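Long-range contact in hypothetical conserved protein (Thermus thermophilus, PDB 3DZM), which is of unknown function but forms a calcium-binding beta-barrel in the outer membrane, as one of its major proteins: residues 10-21 / 203-214. Residues are numbered along the deposited sequence; the frame is centred on the assembly and turned at random.
Sequences KFSVEAGAGFYG and VLKLRLGAAYRF. With C8E ((hydroxyethyloxy)tri(ethyloxy)octane), chain E.
The first and last strands of the outer-membrane beta-barrel pair here, Val13 to Tyr212 and Phe19 to Leu206, and so close the barrel. Strand 10-17 runs antiparallel to strand 203-213, and the pairing resumes beyond Gly18. Backbone bonds join Val13, Ala15, Ala17 and Phe19 to Tyr212, Ala210, Leu208 and Leu206, two for each pair. Ala17 N to Leu208 O is 2.7 Å and nearly straight. At the C-terminus Phe214 N hydrogen-bonds to Phe11 O at 2.9 Å, and the bond is bent. Gly209 CA makes a CA-H...O contact with Ala15 O at 3.0 Å. The chain turns a corner at Gly18, whose CA makes a CA-H...O contact with Leu206 O.

The exposed face carries Val13, Ala15, Ala17, Phe19, Leu206, Leu208 and Tyr212, consistent with a lipid-facing wall. There the Phe19 ring turns its edge to Leu204 O. The other face lines the barrel interior with Glu14, Tyr20 and Lys205. Glu14 forms salt bridges to Arg142 and Arg43, and Lys205 NZ bonds to Tyr104.

Tyr20 has CG anti to the backbone N (chi1 -165°), which brings one face of the ring over Val203 CG1 and its edge to Lys205 CB, 3.7 Å from CD1. The Arg207 guanidinium is turned only 11° from the ring plane, with NH2 3.7 Å from Tyr20 CB. Tyr20 OH bonds to Asp160 and Tyr162. An alanine here would remove ring and hydroxyl, and would probably leave Asp160 without this partner and Val203 without its aromatic cover. Val203 CG1 sits in a CH-pi contact 3.6 Å from the centroid of the Tyr20 ring, 4° off its normal.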
loop_
_atom_site.group_PDB
_atom_site.type_symbol
_atom_site.label_atom_id
_atom_site.label_comp_id
_atom_site.label_asym_id
_atom_site.label_seq_id
_atom_site.Cartn_x
_atom_site.Cartn_y
_atom_site.Cartn_z
ATOM N N LYS A 10 15.704 -19.361 -11.655
ATOM C CA LYS A 10 16.387 -18.077 -11.497
ATOM C C LYS A 10 15.775 -17.173 -10.415
ATOM O O LYS A 10 14.710 -16.593 -10.603
ATOM C CB LYS A 10 16.454 -17.358 -12.836
ATOM C CG LYS A 10 17.623 -17.836 -13.704
ATOM C CD LYS A 10 17.327 -17.730 -15.213
ATOM C CE LYS A 10 18.313 -18.560 -16.059
ATOM N NZ LYS A 10 18.409 -19.983 -15.609
ATOM N N PHE A 11 16.468 -17.063 -9.286
ATOM C CA PHE A 11 16.002 -16.276 -8.147
ATOM C C PHE A 11 16.646 -14.865 -8.079
ATOM O O PHE A 11 17.868 -14.729 -8.185
ATOM C CB PHE A 11 16.244 -17.056 -6.839
ATOM C CG PHE A 11 15.497 -18.362 -6.760
ATOM C CD1 PHE A 11 14.149 -18.388 -6.434
ATOM C CD2 PHE A 11 16.144 -19.561 -6.985
ATOM C CE1 PHE A 11 13.467 -19.576 -6.358
ATOM C CE2 PHE A 11 15.461 -20.762 -6.910
ATOM C CZ PHE A 11 14.125 -20.772 -6.602
ATOM N N SER A 12 15.837 -13.815 -7.932
ATOM C CA SER A 12 16.406 -12.469 -7.830
ATOM C C SER A 12 15.747 -11.752 -6.690
ATOM O O SER A 12 14.667 -12.119 -6.245
ATOM C CB SER A 12 16.236 -11.648 -9.110
ATOM O OG SER A 12 15.879 -12.485 -10.193
ATOM N N VAL A 13 16.411 -10.721 -6.206
ATOM C CA VAL A 13 15.809 -9.876 -5.200
ATOM C C VAL A 13 15.647 -8.539 -5.915
ATOM O O VAL A 13 16.533 -8.116 -6.677
ATOM C CB VAL A 13 16.684 -9.821 -3.887
ATOM C CG1 VAL A 13 18.136 -9.538 -4.219
ATOM C CG2 VAL A 13 16.157 -8.796 -2.877
ATOM N N GLU A 14 14.495 -7.908 -5.700
ATOM C CA GLU A 14 14.114 -6.708 -6.418
ATOM C C GLU A 14 13.744 -5.615 -5.410
ATOM O O GLU A 14 12.950 -5.836 -4.503
ATOM C CB GLU A 14 12.936 -7.061 -7.342
ATOM C CG GLU A 14 12.428 -5.963 -8.267
ATOM C CD GLU A 14 10.925 -6.110 -8.565
ATOM O OE1 GLU A 14 10.554 -6.899 -9.467
ATOM O OE2 GLU A 14 10.116 -5.421 -7.889
ATOM N N ALA A 15 14.325 -4.434 -5.566
ATOM C CA ALA A 15 13.937 -3.260 -4.769
ATOM C C ALA A 15 13.312 -2.235 -5.689
ATOM O O ALA A 15 13.807 -2.022 -6.802
ATOM C CB ALA A 15 15.185 -2.629 -4.052
ATOM N N GLY A 16 12.236 -1.592 -5.250
ATOM C CA GLY A 16 11.676 -0.524 -6.051
ATOM C C GLY A 16 11.171 0.649 -5.269
ATOM O O GLY A 16 10.816 0.528 -4.111
ATOM N N ALA A 17 11.119 1.799 -5.911
ATOM C CA ALA A 17 10.667 3.016 -5.245
ATOM C C ALA A 17 9.634 3.685 -6.128
ATOM O O ALA A 17 9.691 3.562 -7.349
ATOM C CB ALA A 17 11.862 3.970 -5.003
ATOM N N GLY A 18 8.697 4.401 -5.526
ATOM C CA GLY A 18 7.711 5.096 -6.310
ATOM C C GLY A 18 6.370 5.234 -5.657
ATOM O O GLY A 18 6.251 5.381 -4.443
ATOM N N PHE A 19 5.325 5.200 -6.463
ATOM C CA PHE A 19 4.010 5.559 -5.929
ATOM C C PHE A 19 3.104 4.322 -5.680
ATOM O O PHE A 19 2.995 3.426 -6.521
ATOM C CB PHE A 19 3.363 6.646 -6.793
ATOM C CG PHE A 19 2.002 7.082 -6.315
ATOM C CD1 PHE A 19 1.840 8.304 -5.656
ATOM C CD2 PHE A 19 0.868 6.281 -6.541
ATOM C CE1 PHE A 19 0.584 8.716 -5.222
ATOM C CE2 PHE A 19 -0.387 6.686 -6.111
ATOM C CZ PHE A 19 -0.524 7.904 -5.448
ATOM N N TYR A 20 2.561 4.250 -4.463
ATOM C CA TYR A 20 1.555 3.284 -4.087
ATOM C C TYR A 20 0.526 3.943 -3.194
ATOM O O TYR A 20 0.376 3.577 -2.052
ATOM C CB TYR A 20 2.142 2.091 -3.368
ATOM C CG TYR A 20 1.190 0.927 -3.291
ATOM C CD1 TYR A 20 1.013 0.086 -4.389
ATOM C CD2 TYR A 20 0.419 0.700 -2.149
ATOM C CE1 TYR A 20 0.119 -0.968 -4.347
ATOM C CE2 TYR A 20 -0.476 -0.375 -2.090
ATOM C CZ TYR A 20 -0.619 -1.200 -3.201
ATOM O OH TYR A 20 -1.504 -2.251 -3.184
ATOM N N GLY A 21 -0.186 4.919 -3.727
ATOM C CA GLY A 21 -1.097 5.687 -2.912
ATOM C C GLY A 21 -0.391 6.668 -2.013
ATOM O O GLY A 21 -0.970 7.188 -1.062
ATOM N N VAL A 203 -5.932 1.481 -5.917
ATOM C CA VAL A 203 -4.583 1.984 -5.755
ATOM C C VAL A 203 -3.834 1.862 -7.070
ATOM O O VAL A 203 -3.696 0.764 -7.599
ATOM C CB VAL A 203 -3.806 1.236 -4.603
ATOM C CG1 VAL A 203 -2.445 1.917 -4.308
ATOM C CG2 VAL A 203 -4.641 1.162 -3.343
ATOM N N LEU A 204 -3.369 2.995 -7.592
ATOM C CA LEU A 204 -2.374 3.010 -8.672
ATOM C C LEU A 204 -0.951 2.721 -8.174
ATOM O O LEU A 204 -0.471 3.348 -7.246
ATOM C CB LEU A 204 -2.373 4.369 -9.338
ATOM C CG LEU A 204 -1.606 4.471 -10.644
ATOM C CD1 LEU A 204 -2.235 3.598 -11.703
ATOM C CD2 LEU A 204 -1.580 5.907 -11.098
ATOM N N LYS A 205 -0.276 1.775 -8.795
ATOM C CA LYS A 205 1.086 1.449 -8.404
ATOM C C LYS A 205 1.995 1.769 -9.568
ATOM O O LYS A 205 1.789 1.265 -10.684
ATOM C CB LYS A 205 1.237 -0.038 -8.036
ATOM C CG LYS A 205 2.683 -0.543 -8.045
ATOM C CD LYS A 205 2.777 -1.967 -8.590
ATOM C CE LYS A 205 1.828 -2.921 -7.893
ATOM N NZ LYS A 205 2.318 -4.342 -7.985
ATOM N N LEU A 206 3.000 2.592 -9.292
ATOM C CA LEU A 206 3.982 3.033 -10.280
ATOM C C LEU A 206 5.406 3.064 -9.666
ATOM O O LEU A 206 5.732 3.956 -8.883
ATOM C CB LEU A 206 3.541 4.400 -10.756
ATOM C CG LEU A 206 4.247 5.157 -11.878
ATOM C CD1 LEU A 206 4.700 4.249 -13.001
ATOM C CD2 LEU A 206 3.282 6.204 -12.379
ATOM N N ARG A 207 6.237 2.061 -9.969
ATOM C CA ARG A 207 7.565 1.982 -9.351
ATOM C C ARG A 207 8.716 1.803 -10.345
ATOM O O ARG A 207 8.545 1.110 -11.342
ATOM C CB ARG A 207 7.632 0.858 -8.318
ATOM C CG ARG A 207 6.844 1.077 -7.069
ATOM C CD ARG A 207 7.091 -0.073 -6.080
ATOM N NE ARG A 207 6.234 0.006 -4.897
ATOM C CZ ARG A 207 5.251 -0.848 -4.623
ATOM N NH1 ARG A 207 4.996 -1.861 -5.443
ATOM N NH2 ARG A 207 4.514 -0.682 -3.526
ATOM N N LEU A 208 9.875 2.432 -10.052
ATOM C CA LEU A 208 11.161 2.118 -10.696
ATOM C C LEU A 208 12.048 1.439 -9.691
ATOM O O LEU A 208 11.990 1.750 -8.511
ATOM C CB LEU A 208 11.872 3.342 -11.237
ATOM C CG LEU A 208 11.017 4.131 -12.220
ATOM C CD1 LEU A 208 11.705 5.413 -12.675
ATOM C CD2 LEU A 208 10.613 3.247 -13.412
ATOM N N GLY A 209 12.854 0.491 -10.155
ATOM C CA GLY A 209 13.728 -0.236 -9.266
ATOM C C GLY A 209 14.686 -1.119 -10.018
ATOM O O GLY A 209 14.818 -0.997 -11.216
ATOM N N ALA A 210 15.358 -2.010 -9.302
ATOM C CA ALA A 210 16.366 -2.857 -9.894
ATOM C C ALA A 210 16.242 -4.256 -9.346
ATOM O O ALA A 210 15.769 -4.433 -8.233
ATOM C CB ALA A 210 17.752 -2.289 -9.590
ATOM N N ALA A 211 16.659 -5.252 -10.119
ATOM C CA ALA A 211 16.652 -6.628 -9.632
ATOM C C ALA A 211 18.021 -7.245 -9.799
ATOM O O ALA A 211 18.628 -7.138 -10.859
ATOM C CB ALA A 211 15.622 -7.447 -10.344
ATOM N N TYR A 212 18.499 -7.884 -8.738
ATOM C CA TYR A 212 19.808 -8.507 -8.727
ATOM C C TYR A 212 19.622 -10.014 -8.753
ATOM O O TYR A 212 18.969 -10.555 -7.872
ATOM C CB TYR A 212 20.587 -8.075 -7.468
ATOM C CG TYR A 212 21.963 -8.683 -7.387
ATOM C CD1 TYR A 212 22.971 -8.262 -8.250
ATOM C CD2 TYR A 212 22.251 -9.699 -6.486
ATOM C CE1 TYR A 212 24.241 -8.822 -8.221
ATOM C CE2 TYR A 212 23.526 -10.271 -6.439
ATOM C CZ TYR A 212 24.522 -9.824 -7.318
ATOM O OH TYR A 212 25.799 -10.369 -7.306
ATOM N N ARG A 213 20.166 -10.682 -9.771
ATOM C CA ARG A 213 19.984 -12.133 -9.929
ATOM C C ARG A 213 20.921 -12.936 -9.062
ATOM O O ARG A 213 21.848 -12.391 -8.496
ATOM C CB ARG A 213 20.121 -12.584 -11.396
ATOM C CG ARG A 213 19.899 -14.095 -11.626
ATOM C CD ARG A 213 19.774 -14.441 -13.113
ATOM N NE ARG A 213 18.883 -13.496 -13.798
ATOM C CZ ARG A 213 17.591 -13.708 -14.058
ATOM N NH1 ARG A 213 17.020 -14.847 -13.708
ATOM N NH2 ARG A 213 16.866 -12.778 -14.677
ATOM N N PHE A 214 20.626 -14.231 -8.941
ATOM C CA PHE A 214 21.529 -15.264 -8.389
ATOM C C PHE A 214 20.842 -16.638 -8.309
ATOM O O PHE A 214 20.082 -17.036 -9.202
ATOM C CB PHE A 214 22.103 -14.883 -7.019
ATOM C CG PHE A 214 21.064 -14.553 -6.000
ATOM C CD1 PHE A 214 20.106 -15.483 -5.653
ATOM C CD2 PHE A 214 21.052 -13.317 -5.381
ATOM C CE1 PHE A 214 19.136 -15.179 -4.719
ATOM C CE2 PHE A 214 20.095 -13.007 -4.450
ATOM C CZ PHE A 214 19.132 -13.937 -4.118
HETATM C C1 C8E E . -6.993 4.955 -12.311
HETATM C C2 C8E E . -7.773 4.011 -11.386
HETATM C C3 C8E E . -8.629 4.736 -10.339
HETATM C C4 C8E E . -10.135 4.543 -10.581
HETATM C C5 C8E E . -11.009 4.721 -9.334
HETATM C C6 C8E E . -11.769 6.054 -9.227
HETATM C C7 C8E E . -11.259 6.941 -8.085
HETATM C C8 C8E E . -10.276 6.176 -7.191
HETATM O O9 C8E E . -10.269 6.573 -5.825
HETATM C C10 C8E E . -10.799 5.562 -4.977
HETATM C C11 C8E E . -10.286 5.662 -3.541
HETATM O O12 C8E E . -9.171 4.813 -3.343
HETATM C C13 C8E E . -8.392 5.186 -2.217
HETATM C C14 C8E E . -6.915 4.810 -2.372
HETATM O O15 C8E E . -6.107 5.959 -2.186
HETATM C C16 C8E E . -4.756 5.755 -2.545
HETATM C C17 C8E E . -4.057 4.897 -1.488
HETATM O O18 C8E E . -3.444 5.693 -0.488
HETATM C C19 C8E E . -4.354 6.129 0.493
HETATM C C20 C8E E . -4.979 4.888 1.118
HETATM O O21 C8E E . -4.188 4.428 2.180
#